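PDB 2QIR: aminoglycoside 6-N-acetyltransferase type Ib11 from Salmonella typhimurium, which probably transfers the acetyl group of acetyl-CoA to the 6'-amino group of aminoglycosides such as kanamycin B, which confers antibiotic resistance. Local coordinates for residues R102-L107 with K121-L126. The protein carries 2 engineered substitutions. Sequence-based numbering, arbitrary orientation.
Sequences RGIDQL and KLVRAL. Engineered in segment 102-107: Gln-106 (natural residue Leu), Leu-107 (natural residue Ser). With 9CS ((1R,2S,3S,4R,6S)-4,6-diamino-3-[(3-amino-3-deoxy-alpha-D-glucopyranosyl)oxy]-2-hydroxycyclohexyl 2,6-diamino-2,6-dideoxy-alpha-D-glucopyranoside), chain C.
Ile-104 and Leu-126 meet tip to tip in the apolar layer between strand and helix, with Ile-104 CG2 3.7 Å from Leu-126 CD2. The other branch of the isoleucine, with CG1 between the backbone N and carbonyl carbon (chi1 69°), brings Ile-104 CD1 to 3.8 Å from Val-123 CG1, the two side chains crossing at about a right angle.

Further along the strand, the engineered Gln-106 presents both its aliphatic CB-CG stem and its amide to the helix. The Gln-106 and Leu-122 side chains run past one another in opposed directions, with Gln-106 CG 4.1 Å from Leu-122 CD1. The bend at chi2 (-62°) turns the amide back across Val-123, and Gln-106 CD lies 3.9 Å from Val-123 CG2. Gln-106 is buried, and its NE2 hydrogen-bonds to the hydroxyl of Tyr-154, a coenzyme A-binding residue.

The aminoglycoside is gripped from the strand's other face. There Asp-105 OD1 accepts bonds from two of its amines, N1 and N2 of 9CS, each at 2.7 Å. Asp-142, whose OD1 lies close to Asp-105 OD1, also hydrogen-bonds to the ligand.

Strand 101-108 and helix 118-131 open a beta-alpha-beta unit of the GNAT fold, their local segments running roughly antiparallel (148°). Strand 138-141 completes it, parallel to the first and beside Ile-104, while Ala-80 of strand 75-84 and Leu-15 of strand 14-17 adjoin Leu-126.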
loop_
_atom_site.group_PDB
_atom_site.type_symbol
_atom_site.label_atom_id
_atom_site.label_comp_id
_atom_site.label_asym_id
_atom_site.label_seq_id
_atom_site.Cartn_x
_atom_site.Cartn_y
_atom_site.Cartn_z
ATOM N N ARG A 102 -6.053 -9.325 0.946
ATOM C CA ARG A 102 -4.814 -8.553 0.962
ATOM C C ARG A 102 -5.124 -7.091 1.262
ATOM O O ARG A 102 -6.170 -6.577 0.877
ATOM C CB ARG A 102 -4.077 -8.635 -0.392
ATOM C CG ARG A 102 -3.695 -10.023 -0.822
ATOM C CD ARG A 102 -2.490 -10.600 -0.037
ATOM N NE ARG A 102 -2.308 -12.008 -0.388
ATOM C CZ ARG A 102 -3.000 -13.019 0.142
ATOM N NH1 ARG A 102 -3.900 -12.790 1.082
ATOM N NH2 ARG A 102 -2.780 -14.265 -0.262
ATOM N N GLY A 103 -4.211 -6.421 1.941
ATOM C CA GLY A 103 -4.301 -4.989 2.077
ATOM C C GLY A 103 -3.156 -4.310 1.366
ATOM O O GLY A 103 -2.107 -4.920 1.125
ATOM N N ILE A 104 -3.348 -3.042 1.024
ATOM C CA ILE A 104 -2.264 -2.279 0.418
ATOM C C ILE A 104 -2.033 -0.941 1.073
ATOM O O ILE A 104 -2.955 -0.358 1.650
ATOM C CB ILE A 104 -2.417 -2.132 -1.119
ATOM C CG1 ILE A 104 -3.600 -1.225 -1.475
ATOM C CG2 ILE A 104 -2.499 -3.511 -1.767
ATOM C CD1 ILE A 104 -3.750 -0.931 -2.958
ATOM N N ASP A 105 -0.783 -0.486 1.011
ATOM C CA ASP A 105 -0.401 0.892 1.369
ATOM C C ASP A 105 0.625 1.371 0.347
ATOM O O ASP A 105 1.339 0.549 -0.242
ATOM C CB ASP A 105 0.208 0.982 2.774
ATOM C CG ASP A 105 -0.707 0.433 3.846
ATOM O OD1 ASP A 105 -1.682 1.141 4.209
ATOM O OD2 ASP A 105 -0.446 -0.705 4.323
ATOM N N GLN A 106 0.706 2.684 0.134
ATOM C CA GLN A 106 1.679 3.219 -0.817
ATOM C C GLN A 106 1.919 4.729 -0.723
ATOM O O GLN A 106 1.136 5.478 -0.136
ATOM C CB GLN A 106 1.332 2.809 -2.259
ATOM C CG GLN A 106 0.189 3.565 -2.914
ATOM C CD GLN A 106 -1.151 3.381 -2.209
ATOM O OE1 GLN A 106 -1.869 4.368 -1.956
ATOM N NE2 GLN A 106 -1.502 2.122 -1.885
ATOM N N LEU A 107 3.014 5.156 -1.330
ATOM C CA LEU A 107 3.405 6.542 -1.321
ATOM C C LEU A 107 4.157 6.859 -2.612
ATOM O O LEU A 107 4.789 5.977 -3.219
ATOM C CB LEU A 107 4.273 6.846 -0.093
ATOM C CG LEU A 107 5.656 6.160 0.021
ATOM C CD1 LEU A 107 6.775 6.997 -0.623
ATOM C CD2 LEU A 107 5.989 5.866 1.476
ATOM N N LYS A 121 -2.214 4.765 -11.213
ATOM C CA LYS A 121 -1.498 3.714 -11.970
ATOM C C LYS A 121 -0.752 2.755 -11.044
ATOM O O LYS A 121 -0.796 1.550 -11.241
ATOM C CB LYS A 121 -0.500 4.300 -12.976
ATOM C CG LYS A 121 -1.096 5.119 -14.118
ATOM C CD LYS A 121 0.007 5.983 -14.744
ATOM C CE LYS A 121 -0.547 6.938 -15.795
ATOM N NZ LYS A 121 -0.911 6.216 -17.044
ATOM N N LEU A 122 -0.084 3.294 -10.027
ATOM C CA LEU A 122 0.600 2.473 -9.038
ATOM C C LEU A 122 -0.393 1.488 -8.382
ATOM O O LEU A 122 -0.157 0.278 -8.365
ATOM C CB LEU A 122 1.303 3.363 -7.993
ATOM C CG LEU A 122 2.358 2.794 -7.022
ATOM C CD1 LEU A 122 2.857 3.889 -6.058
ATOM C CD2 LEU A 122 1.859 1.594 -6.224
ATOM N N VAL A 123 -1.504 2.008 -7.855
ATOM C CA VAL A 123 -2.545 1.154 -7.248
ATOM C C VAL A 123 -3.091 0.113 -8.255
ATOM O O VAL A 123 -3.169 -1.083 -7.934
ATOM C CB VAL A 123 -3.683 2.002 -6.585
ATOM C CG1 VAL A 123 -4.774 1.121 -5.999
ATOM C CG2 VAL A 123 -3.113 2.896 -5.489
ATOM N N ARG A 124 -3.433 0.551 -9.471
ATOM C CA ARG A 124 -3.897 -0.380 -10.511
ATOM C C ARG A 124 -2.894 -1.518 -10.797
ATOM O O ARG A 124 -3.296 -2.693 -10.921
ATOM C CB ARG A 124 -4.302 0.351 -11.802
ATOM C CG ARG A 124 -5.598 1.180 -11.674
ATOM C CD ARG A 124 -6.281 1.360 -13.027
ATOM N NE ARG A 124 -7.535 2.128 -12.964
ATOM C CZ ARG A 124 -8.719 1.661 -12.541
ATOM N NH1 ARG A 124 -8.856 0.413 -12.094
ATOM N NH2 ARG A 124 -9.784 2.457 -12.545
ATOM N N ALA A 125 -1.605 -1.174 -10.852
ATOM C CA ALA A 125 -0.525 -2.159 -11.035
ATOM C C ALA A 125 -0.442 -3.148 -9.860
ATOM O O ALA A 125 -0.251 -4.362 -10.057
ATOM C CB ALA A 125 0.827 -1.444 -11.245
ATOM N N LEU A 126 -0.616 -2.627 -8.644
ATOM C CA LEU A 126 -0.502 -3.424 -7.425
ATOM C C LEU A 126 -1.713 -4.350 -7.242
ATOM O O LEU A 126 -1.554 -5.511 -6.853
ATOM C CB LEU A 126 -0.278 -2.503 -6.219
ATOM C CG LEU A 126 -0.153 -3.024 -4.787
ATOM C CD1 LEU A 126 0.955 -4.074 -4.627
ATOM C CD2 LEU A 126 0.084 -1.845 -3.848
HETATM C C1 9CS C . 1.266 1.887 7.226
HETATM C C2 9CS C . 2.117 2.897 8.027
HETATM C C3 9CS C . 1.266 4.128 8.402
HETATM C C4 9CS C . 0.667 4.780 7.147
HETATM C C5 9CS C . -0.037 3.710 6.301
HETATM C C6 9CS C . -0.380 4.371 4.980
HETATM C C7 9CS C . -1.632 -2.479 8.421
HETATM C C8 9CS C . -0.099 -2.443 8.258
HETATM C C9 9CS C . 0.459 -1.007 8.432
HETATM C C10 9CS C . -0.310 0.044 7.597
HETATM C C11 9CS C . -1.844 -0.097 7.733
HETATM C C12 9CS C . -2.316 -1.526 7.442
HETATM C C13 9CS C . 1.494 -4.099 8.947
HETATM C C14 9CS C . 1.301 -5.427 9.697
HETATM C C15 9CS C . 1.332 -5.193 11.211
HETATM C C16 9CS C . 2.620 -4.470 11.656
HETATM C C17 9CS C . 2.974 -3.274 10.727
HETATM C C18 9CS C . 4.427 -2.796 10.925
HETATM N N1 9CS C . -1.616 3.785 4.459
HETATM N N2 9CS C . -2.524 0.804 6.797
HETATM N N3 9CS C . -2.169 -3.834 8.272
HETATM N N4 9CS C . 1.242 -6.478 11.915
HETATM O O5 9CS C . 0.809 2.547 6.043
HETATM O O7 9CS C . 2.044 5.070 9.127
HETATM O O8 9CS C . -0.274 5.796 7.501
HETATM O O9 9CS C . 0.121 1.369 8.002
HETATM O O10 9CS C . 1.846 -0.969 8.081
HETATM O O11 9CS C . 0.418 -3.205 9.329
HETATM O O12 9CS C . 2.810 -3.547 9.276
HETATM O O13 9CS C . 0.060 -6.020 9.299
HETATM O O14 9CS C . 2.486 -4.049 13.033
HETATM O O15 9CS C . 4.447 -1.370 10.800
HETATM N N6 9CS C . 2.657 2.289 9.213
#